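Local structure of putative immunoglobulin-blocking virulence protein (7ADK) at residues A[305-309]-A[310-314]; A[525-528]-A[529-533]. The protein probably acts as a virulence factor that blocks host immunoglobulins. All coordinates share one frame; numbering follows the deposited sequence.

Contact 1 (305-314) comes first along the chain and contact 2 (525-533) follows about two hundred residues later. Their centres are about 32 Å apart and their nearest atoms about 20 Å apart, so they do not touch. Contact 1 ends helix 301-308 and leads into strand 312-313, an outer strand of a small antiparallel sheet. Contact 2 lies in the loop between strands 516-517 and 547-548, closer to the centre of the chain. They share no helix or sheet. Helix 339-351, which follows the small sheet in sequence, packs against contact 2. The two are thus separate local arrangements, one at a helix end and one in a buried loop.

Contact 1 of 2, residues A[305-309]-A[310-314]; sequences KYLEK and GLTIS
Gly310 and Leu311 fold back onto the last turn of helix 301-308 and close it as a Schellman motif. Leu311 N donates to Tyr306 O at 3.0 Å, with an N-H...O angle of 158°. Gly310 N donates to Leu307 O, also at 3.0 Å, and approaches from above the carbonyl plane. The two bonds give these last-turn carbonyls partners as the chain leaves the helix. Gly310 makes the reversal with a positive phi of 86°, a backbone shape that favours glycine.

The turn also brings Leu311 alongside Tyr306. Leu311 CD1 lies at the edge of the ring, near its plane, 4.4 Å from Tyr306 CD2. This is the apolar contact that usually accompanies a Schellman motif. Leu307 sends CD1 to within 4.1 Å of Thr312 CG2, and the two side chains meet at a slant. With CG of Leu307 trans to its backbone N (chi1 -177°), the CD1 branch reaches Thr312 although the CB bond points away.

Leu307 and Thr312 both pack on Val188 of helix 182-194. Tyr306 stacks with Trp331, which Leu311 also touches. A short turn at 309-311 thus joins helix 301-308 to strand 312-313, which pairs antiparallel with strand 326-332.

Contact 2 of 2, residues A[525-528]-A[529-533]; sequences TTWI and NTIDY
The Trp527 indole has Asn529 over one face and Ile531 at an edge. Asn529 CA sits 3.8 Å above the ring plane, offset toward the rim. It makes a CH-pi contact, 4.1 Å from the centroid of the six-membered ring. The amide of Asn529 lies beyond the rim, its plane 28° from that of the ring, with OD1 3.3 Å from Trp527 CH2. Ile531 CD1 lies in the ring plane, 4.0 Å from Trp527 CZ2, and its side chain runs at about a right angle to the indole. The Trp527 ring also stacks with Tyr351, and its NE1 is hydrogen-bonded to Asp347 OD2.

With CG of Asn529 trans to the backbone N (chi1 -171°), the amide stands beside the ring rim and OD1 meets CH2. Asn529 ND2 donates to Asp532 OD2 at 3.2 Å, with an N-H...O angle of 152°. The acceptor lies in the amide plane, but the donor comes from above the carboxylate plane. ND2 is also hydrogen-bonded to Ser503 OG. Asp532 OD2 also forms salt bridges with Arg352 and Arg362 and a hydrogen bond with Tyr505 OH. These arginines probably stabilise the negative charge of this buried carboxylate.

Trp527 and Asn529 both form backbone hydrogen bonds with Leu502, and Ile531 packs on helix 339-351. This is a buried loop fixed by a tryptophan and a polar cluster between this helix and strand 502-506 of the mixed sheet.

Contact 1 of 2, residues A[305-309]-A[310-314]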
ATOM      1  N   LYS A 305     -12.831 -20.096 -43.460  1.00 93.49           N
ATOM      2  CA  LYS A 305     -13.475 -21.084 -42.574  1.00 93.49           C
ATOM      3  C   LYS A 305     -14.355 -20.450 -41.496  1.00 93.49           C
ATOM      4  O   LYS A 305     -15.437 -20.949 -41.221  1.00 93.49           O
ATOM      5  CB  LYS A 305     -12.457 -22.114 -42.039  1.00 93.49           C
ATOM      6  CG  LYS A 305     -11.849 -21.861 -40.652  1.00 93.49           C
ATOM      7  CD  LYS A 305     -10.672 -22.792 -40.383  1.00 93.49           C
ATOM      8  CE  LYS A 305      -9.988 -22.560 -39.042  1.00 93.49           C
ATOM      9  NZ  LYS A 305     -10.759 -23.044 -37.907  1.00 93.49           N
ATOM     10  N   TYR A 306     -14.002 -19.285 -40.964  1.00 88.16           N
ATOM     11  CA  TYR A 306     -14.907 -18.523 -40.094  1.00 88.16           C
ATOM     12  C   TYR A 306     -16.170 -18.043 -40.831  1.00 88.16           C
ATOM     13  O   TYR A 306     -17.263 -18.059 -40.270  1.00 88.16           O
ATOM     14  CB  TYR A 306     -14.161 -17.365 -39.447  1.00 88.16           C
ATOM     15  CG  TYR A 306     -13.260 -17.766 -38.302  1.00 88.16           C
ATOM     16  CD1 TYR A 306     -11.995 -18.307 -38.548  1.00 88.16           C
ATOM     17  CD2 TYR A 306     -13.679 -17.571 -36.977  1.00 88.16           C
ATOM     18  CE1 TYR A 306     -11.142 -18.630 -37.484  1.00 88.16           C
ATOM     19  CE2 TYR A 306     -12.828 -17.889 -35.911  1.00 88.16           C
ATOM     20  CZ  TYR A 306     -11.552 -18.408 -36.163  1.00 88.16           C
ATOM     21  OH  TYR A 306     -10.733 -18.688 -35.130  1.00 88.16           O
ATOM     22  N   LEU A 307     -16.058 -17.708 -42.114  1.00 89.26           N
ATOM     23  CA  LEU A 307     -17.200 -17.411 -42.969  1.00 89.26           C
ATOM     24  C   LEU A 307     -18.111 -18.636 -43.196  1.00 89.26           C
ATOM     25  O   LEU A 307     -19.327 -18.467 -43.186  1.00 89.26           O
ATOM     26  CB  LEU A 307     -16.673 -16.786 -44.270  1.00 89.26           C
ATOM     27  CG  LEU A 307     -17.736 -16.344 -45.281  1.00 89.26           C
ATOM     28  CD1 LEU A 307     -18.663 -15.288 -44.696  1.00 89.26           C
ATOM     29  CD2 LEU A 307     -17.055 -15.740 -46.507  1.00 89.26           C
ATOM     30  N   GLU A 308     -17.571 -19.859 -43.315  1.00 93.50           N
ATOM     31  CA  GLU A 308     -18.363 -21.107 -43.298  1.00 93.50           C
ATOM     32  C   GLU A 308     -19.086 -21.365 -41.959  1.00 93.50           C
ATOM     33  O   GLU A 308     -20.188 -21.908 -41.960  1.00 93.50           O
ATOM     34  CB  GLU A 308     -17.486 -22.317 -43.650  1.00 93.50           C
ATOM     35  CG  GLU A 308     -17.039 -22.349 -45.111  1.00 93.50           C
ATOM     36  CD  GLU A 308     -16.043 -23.466 -45.437  1.00 93.50           C
ATOM     37  OE1 GLU A 308     -15.378 -24.017 -44.539  1.00 93.50           O
ATOM     38  OE2 GLU A 308     -15.915 -23.827 -46.621  1.00 93.50           O
ATOM     39  N   LYS A 309     -18.530 -20.932 -40.819  1.00 92.61           N
ATOM     40  CA  LYS A 309     -19.223 -20.877 -39.514  1.00 92.61           C
ATOM     41  C   LYS A 309     -20.211 -19.704 -39.396  1.00 92.61           C
ATOM     42  O   LYS A 309     -20.930 -19.609 -38.408  1.00 92.61           O
ATOM     43  CB  LYS A 309     -18.197 -20.850 -38.370  1.00 92.61           C
ATOM     44  CG  LYS A 309     -17.475 -22.185 -38.172  1.00 92.61           C
ATOM     45  CD  LYS A 309     -16.306 -22.119 -37.193  1.00 92.61           C
ATOM     46  CE  LYS A 309     -16.708 -21.711 -35.795  1.00 92.61           C
ATOM     47  NZ  LYS A 309     -15.599 -21.748 -34.850  1.00 92.61           N
ATOM     48  N   GLY A 310     -20.281 -18.834 -40.401  1.00 88.90           N
ATOM     49  CA  GLY A 310     -21.204 -17.702 -40.489  1.00 88.90           C
ATOM     50  C   GLY A 310     -20.757 -16.403 -39.815  1.00 88.90           C
ATOM     51  O   GLY A 310     -21.587 -15.514 -39.637  1.00 88.90           O
ATOM     52  N   LEU A 311     -19.479 -16.261 -39.463  1.00 82.21           N
ATOM     53  CA  LEU A 311     -18.915 -15.036 -38.895  1.00 82.21           C
ATOM     54  C   LEU A 311     -18.097 -14.287 -39.956  1.00 82.21           C
ATOM     55  O   LEU A 311     -17.134 -14.818 -40.498  1.00 82.21           O
ATOM     56  CB  LEU A 311     -18.044 -15.368 -37.670  1.00 82.21           C
ATOM     57  CG  LEU A 311     -18.615 -16.318 -36.608  1.00 82.21           C
ATOM     58  CD1 LEU A 311     -17.627 -16.404 -35.457  1.00 82.21           C
ATOM     59  CD2 LEU A 311     -19.951 -15.864 -36.040  1.00 82.21           C
ATOM     60  N   THR A 312     -18.465 -13.053 -40.271  1.00 79.47           N
ATOM     61  CA  THR A 312     -17.798 -12.231 -41.294  1.00 79.47           C
ATOM     62  C   THR A 312     -16.611 -11.472 -40.705  1.00 79.47           C
ATOM     63  O   THR A 312     -16.686 -11.038 -39.562  1.00 79.47           O
ATOM     64  CB  THR A 312     -18.768 -11.236 -41.950  1.00 79.47           C
ATOM     65  OG1 THR A 312     -19.392 -10.396 -41.013  1.00 79.47           O
ATOM     66  CG2 THR A 312     -19.879 -11.936 -42.701  1.00 79.47           C
ATOM     67  N   ILE A 313     -15.550 -11.248 -41.489  1.00 75.58           N
ATOM     68  CA  ILE A 313     -14.389 -10.414 -41.120  1.00 75.58           C
ATOM     69  C   ILE A 313     -14.873  -9.073 -40.564  1.00 75.58           C
ATOM     70  O   ILE A 313     -15.634  -8.380 -41.240  1.00 75.58           O
ATOM     71  CB  ILE A 313     -13.451 -10.194 -42.340  1.00 75.58           C
ATOM     72  CG1 ILE A 313     -12.771 -11.515 -42.767  1.00 75.58           C
ATOM     73  CG2 ILE A 313     -12.424  -9.089 -42.039  1.00 75.58           C
ATOM     74  CD1 ILE A 313     -11.951 -11.415 -44.049  1.00 75.58           C
ATOM     75  N   SER A 314     -14.443  -8.688 -39.361  1.00 76.43           N
ATOM     76  CA  SER A 314     -14.668  -7.321 -38.878  1.00 76.43           C
ATOM     77  C   SER A 314     -13.817  -6.356 -39.701  1.00 76.43           C
ATOM     78  O   SER A 314     -12.604  -6.544 -39.784  1.00 76.43           O
ATOM     79  CB  SER A 314     -14.332  -7.174 -37.391  1.00 76.43           C
ATOM     80  OG  SER A 314     -14.231  -5.811 -37.003  1.00 76.43           O
TER

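Contact 2 of 2, residues A[525-528]-A[529-533]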
ATOM      1  N   THR A 525     -33.514 -13.174  -4.158  1.00 62.83           N
ATOM      2  CA  THR A 525     -33.216 -12.104  -5.119  1.00 62.83           C
ATOM      3  C   THR A 525     -33.350 -12.647  -6.531  1.00 62.83           C
ATOM      4  O   THR A 525     -32.689 -13.622  -6.864  1.00 62.83           O
ATOM      5  CB  THR A 525     -31.803 -11.556  -4.905  1.00 62.83           C
ATOM      6  OG1 THR A 525     -31.744 -10.900  -3.667  1.00 62.83           O
ATOM      7  CG2 THR A 525     -31.374 -10.546  -5.958  1.00 62.83           C
ATOM      8  N   THR A 526     -34.186 -12.026  -7.366  1.00 62.67           N
ATOM      9  CA  THR A 526     -34.489 -12.529  -8.718  1.00 62.67           C
ATOM     10  C   THR A 526     -33.369 -12.276  -9.735  1.00 62.67           C
ATOM     11  O   THR A 526     -33.170 -13.103 -10.619  1.00 62.67           O
ATOM     12  CB  THR A 526     -35.799 -11.902  -9.207  1.00 62.67           C
ATOM     13  OG1 THR A 526     -36.878 -12.384  -8.461  1.00 62.67           O
ATOM     14  CG2 THR A 526     -36.144 -12.137 -10.672  1.00 62.67           C
ATOM     15  N   TRP A 527     -32.647 -11.149  -9.630  1.00 60.02           N
ATOM     16  CA  TRP A 527     -31.563 -10.768 -10.550  1.00 60.02           C
ATOM     17  C   TRP A 527     -30.565  -9.828  -9.867  1.00 60.02           C
ATOM     18  O   TRP A 527     -30.947  -8.771  -9.370  1.00 60.02           O
ATOM     19  CB  TRP A 527     -32.165 -10.145 -11.831  1.00 60.02           C
ATOM     20  CG  TRP A 527     -31.231  -9.820 -12.960  1.00 60.02           C
ATOM     21  CD1 TRP A 527     -30.787 -10.699 -13.887  1.00 60.02           C
ATOM     22  CD2 TRP A 527     -30.664  -8.531 -13.346  1.00 60.02           C
ATOM     23  NE1 TRP A 527     -29.993 -10.049 -14.812  1.00 60.02           N
ATOM     24  CE2 TRP A 527     -29.893  -8.711 -14.529  1.00 60.02           C
ATOM     25  CE3 TRP A 527     -30.743  -7.218 -12.839  1.00 60.02           C
ATOM     26  CZ2 TRP A 527     -29.239  -7.656 -15.173  1.00 60.02           C
ATOM     27  CZ3 TRP A 527     -30.099  -6.152 -13.486  1.00 60.02           C
ATOM     28  CH2 TRP A 527     -29.354  -6.362 -14.653  1.00 60.02           C
ATOM     29  N   ILE A 528     -29.290 -10.211  -9.810  1.00 58.78           N
ATOM     30  CA  ILE A 528     -28.212  -9.370  -9.277  1.00 58.78           C
ATOM     31  C   ILE A 528     -27.561  -8.668 -10.469  1.00 58.78           C
ATOM     32  O   ILE A 528     -27.237  -9.311 -11.467  1.00 58.78           O
ATOM     33  CB  ILE A 528     -27.160 -10.163  -8.456  1.00 58.78           C
ATOM     34  CG1 ILE A 528     -27.756 -11.112  -7.403  1.00 58.78           C
ATOM     35  CG2 ILE A 528     -26.218  -9.188  -7.731  1.00 58.78           C
ATOM     36  CD1 ILE A 528     -28.066 -12.509  -7.905  1.00 58.78           C
ATOM     37  N   ASN A 529     -27.392  -7.354 -10.397  1.00 59.63           N
ATOM     38  CA  ASN A 529     -26.910  -6.546 -11.503  1.00 59.63           C
ATOM     39  C   ASN A 529     -25.446  -6.860 -11.828  1.00 59.63           C
ATOM     40  O   ASN A 529     -24.542  -6.703 -11.003  1.00 59.63           O
ATOM     41  CB  ASN A 529     -27.121  -5.061 -11.213  1.00 59.63           C
ATOM     42  CG  ASN A 529     -26.833  -4.173 -12.401  1.00 59.63           C
ATOM     43  OD1 ASN A 529     -26.793  -4.605 -13.540  1.00 59.63           O
ATOM     44  ND2 ASN A 529     -26.618  -2.912 -12.162  1.00 59.63           N
ATOM     45  N   THR A 530     -25.260  -7.304 -13.065  1.00 58.87           N
ATOM     46  CA  THR A 530     -24.027  -7.839 -13.660  1.00 58.87           C
ATOM     47  C   THR A 530     -23.589  -7.055 -14.902  1.00 58.87           C
ATOM     48  O   THR A 530     -22.454  -7.160 -15.369  1.00 58.87           O
ATOM     49  CB  THR A 530     -24.310  -9.306 -13.996  1.00 58.87           C
ATOM     50  OG1 THR A 530     -23.124  -9.971 -14.361  1.00 58.87           O
ATOM     51  CG2 THR A 530     -25.351  -9.467 -15.112  1.00 58.87           C
ATOM     52  N   ILE A 531     -24.510  -6.250 -15.422  1.00 58.71           N
ATOM     53  CA  ILE A 531     -24.281  -5.141 -16.355  1.00 58.71           C
ATOM     54  C   ILE A 531     -23.717  -3.974 -15.517  1.00 58.71           C
ATOM     55  O   ILE A 531     -23.429  -4.165 -14.343  1.00 58.71           O
ATOM     56  CB  ILE A 531     -25.621  -4.873 -17.089  1.00 58.71           C
ATOM     57  CG1 ILE A 531     -26.028  -6.129 -17.892  1.00 58.71           C
ATOM     58  CG2 ILE A 531     -25.601  -3.673 -18.038  1.00 58.71           C
ATOM     59  CD1 ILE A 531     -27.454  -6.143 -18.409  1.00 58.71           C
ATOM     60  N   ASP A 532     -23.504  -2.774 -16.048  1.00 57.50           N
ATOM     61  CA  ASP A 532     -22.906  -1.666 -15.290  1.00 57.50           C
ATOM     62  C   ASP A 532     -21.477  -1.991 -14.806  1.00 57.50           C
ATOM     63  O   ASP A 532     -21.039  -1.607 -13.725  1.00 57.50           O
ATOM     64  CB  ASP A 532     -23.852  -1.132 -14.195  1.00 57.50           C
ATOM     65  CG  ASP A 532     -25.225  -0.627 -14.643  1.00 57.50           C
ATOM     66  OD1 ASP A 532     -25.574  -0.661 -15.844  1.00 57.50           O
ATOM     67  OD2 ASP A 532     -26.004  -0.224 -13.750  1.00 57.50           O
ATOM     68  N   TYR A 533     -20.744  -2.742 -15.626  1.00 57.85           N
ATOM     69  CA  TYR A 533     -19.342  -3.111 -15.461  1.00 57.85           C
ATOM     70  C   TYR A 533     -18.431  -2.100 -16.163  1.00 57.85           C
ATOM     71  O   TYR A 533     -18.388  -2.034 -17.394  1.00 57.85           O
ATOM     72  CB  TYR A 533     -19.158  -4.515 -16.022  1.00 57.85           C
ATOM     73  CG  TYR A 533     -17.732  -5.000 -16.102  1.00 57.85           C
ATOM     74  CD1 TYR A 533     -17.115  -5.563 -14.977  1.00 57.85           C
ATOM     75  CD2 TYR A 533     -17.045  -4.940 -17.324  1.00 57.85           C
ATOM     76  CE1 TYR A 533     -15.833  -6.125 -15.090  1.00 57.85           C
ATOM     77  CE2 TYR A 533     -15.768  -5.505 -17.440  1.00 57.85           C
ATOM     78  CZ  TYR A 533     -15.169  -6.124 -16.331  1.00 57.85           C
ATOM     79  OH  TYR A 533     -13.953  -6.707 -16.445  1.00 57.85           O
TER